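Local atomic coordinates of putative Lipoprotein (Shewanella oneidensis, PDB entry 3U24), a protein that is of unknown function but binds zinc and calcium ions and belongs to the DUF885 family, part of a metallopeptidase-like clan. Residues A[136-139]-A[140-143]. Numbering follows the deposited sequence.
Sequences APLD and DRLR
Arg141 reaches back past the start of its own helix and grips the carbonyl of Ala136 side-on: Arg141 NH2 lies 2.8 Å and Arg141 NE 2.9 Å from Ala136 O. Neither bond is straight, with N-H...O angles near 135°, as expected when two nitrogens share one acceptor. NH2 approaches nearly in line with the C=O bond, whereas NE sits above the carbonyl plane. The bend at chi3 (-83°) turns the guanidinium back toward this carbonyl, and NH1 is held separately by Ile131 O, so both ends of the group are fixed. Leu138 CD1 rests over one guanidinium face, displaced toward its rim.

The backbone begins its helical pattern here, with i+4 to i spacing: Arg141 N donates a hydrogen bond to Pro137 O, Leu142 N to Leu138 O at 2.8 Å, and Arg143 N to Asp139 O. On another side of the turn, a water bridges Asp139 and Arg143, donating to Asp139 OD2 (2.7 Å) and accepting from Arg143 NH1 (3.2 Å). The charged ends do not meet directly, for Asp139 OD2 and Arg143 NH1 stand 4.4 Å apart with the oxygen well out of the guanidinium plane; the salt bridge of Arg143 is instead with Glu202.

Packing is completed by Leu138 CG against Leu142 CD1 (3.6 Å), an i to i+4 pair that faces helix 187-195, and by Pro137 CB, which meets Asp140 OD2 at 3.7 Å where the two side chains cross at an angle. The three backbone bonds mark the first turn of helix 138-148, with Pro137 at the N-cap position, after the loop that carries the zinc ligand Glu133.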
loop_
_atom_site.group_PDB
_atom_site.type_symbol
_atom_site.label_atom_id
_atom_site.label_comp_id
_atom_site.label_asym_id
_atom_site.label_seq_id
_atom_site.Cartn_x
_atom_site.Cartn_y
_atom_site.Cartn_z
ATOM N N ALA A 136 -18.573 16.746 -9.155
ATOM C CA ALA A 136 -19.144 17.552 -8.052
ATOM C C ALA A 136 -19.405 18.983 -8.543
ATOM O O ALA A 136 -18.692 19.494 -9.403
ATOM C CB ALA A 136 -18.222 17.521 -6.839
ATOM N N PRO A 137 -20.455 19.639 -8.024
ATOM C CA PRO A 137 -20.764 20.983 -8.506
ATOM C C PRO A 137 -19.547 21.924 -8.491
ATOM O O PRO A 137 -18.787 21.941 -7.527
ATOM C CB PRO A 137 -21.851 21.460 -7.544
ATOM C CG PRO A 137 -22.495 20.185 -7.030
ATOM C CD PRO A 137 -21.357 19.208 -6.932
ATOM N N LEU A 138 -19.346 22.658 -9.576
ATOM C CA LEU A 138 -18.079 23.379 -9.746
ATOM C C LEU A 138 -17.996 24.573 -8.802
ATOM O O LEU A 138 -17.000 24.766 -8.106
ATOM C CB LEU A 138 -17.869 23.780 -11.200
ATOM C CG LEU A 138 -16.688 24.693 -11.546
ATOM C CD1 LEU A 138 -15.365 23.967 -11.354
ATOM C CD2 LEU A 138 -16.874 25.234 -12.992
ATOM N N ASP A 139 -19.063 25.330 -8.739
ATOM C CA ASP A 139 -19.119 26.450 -7.824
ATOM C C ASP A 139 -18.887 25.995 -6.366
ATOM O O ASP A 139 -18.221 26.687 -5.640
ATOM C CB ASP A 139 -20.423 27.243 -7.994
ATOM C CG ASP A 139 -20.517 27.981 -9.380
ATOM O OD1 ASP A 139 -19.676 27.751 -10.305
ATOM O OD2 ASP A 139 -21.468 28.803 -9.562
ATOM N N ASP A 140 -19.384 24.838 -5.948
ATOM C CA ASP A 140 -19.096 24.365 -4.593
ATOM C C ASP A 140 -17.618 24.014 -4.438
ATOM O O ASP A 140 -16.994 24.389 -3.452
ATOM C CB ASP A 140 -19.905 23.120 -4.198
ATOM C CG ASP A 140 -21.420 23.349 -4.207
ATOM O OD1 ASP A 140 -21.870 24.484 -4.487
ATOM O OD2 ASP A 140 -22.172 22.361 -3.967
ATOM N N ARG A 141 -17.062 23.290 -5.402
ATOM C CA ARG A 141 -15.632 23.021 -5.379
ATOM C C ARG A 141 -14.786 24.304 -5.311
ATOM O O ARG A 141 -13.905 24.396 -4.502
ATOM C CB ARG A 141 -15.220 22.264 -6.624
ATOM C CG ARG A 141 -15.476 20.766 -6.594
ATOM C CD ARG A 141 -14.969 20.142 -7.897
ATOM N NE ARG A 141 -15.952 20.275 -8.963
ATOM C CZ ARG A 141 -15.684 20.297 -10.267
ATOM N NH1 ARG A 141 -14.451 20.260 -10.701
ATOM N NH2 ARG A 141 -16.661 20.395 -11.130
ATOM N N LEU A 142 -15.064 25.275 -6.169
ATOM C CA LEU A 142 -14.263 26.523 -6.221
ATOM C C LEU A 142 -14.404 27.362 -4.951
ATOM O O LEU A 142 -13.458 27.996 -4.535
ATOM C CB LEU A 142 -14.623 27.360 -7.452
ATOM C CG LEU A 142 -14.254 26.618 -8.739
ATOM C CD1 LEU A 142 -14.794 27.359 -9.947
ATOM C CD2 LEU A 142 -12.750 26.429 -8.866
ATOM N N ARG A 143 -15.583 27.365 -4.350
ATOM C CA ARG A 143 -15.772 28.073 -3.095
ATOM C C ARG A 143 -14.997 27.384 -1.981
ATOM O O ARG A 143 -14.482 28.062 -1.088
ATOM C CB ARG A 143 -17.238 28.188 -2.723
ATOM C CG ARG A 143 -17.953 29.234 -3.563
ATOM C CD ARG A 143 -19.466 29.332 -3.322
ATOM N NE ARG A 143 -19.995 30.449 -4.103
ATOM C CZ ARG A 143 -21.001 30.374 -4.982
ATOM N NH1 ARG A 143 -21.672 29.254 -5.183
ATOM N NH2 ARG A 143 -21.364 31.453 -5.651
HETATM O O HOH W 1 -23.455 29.572 -7.857
#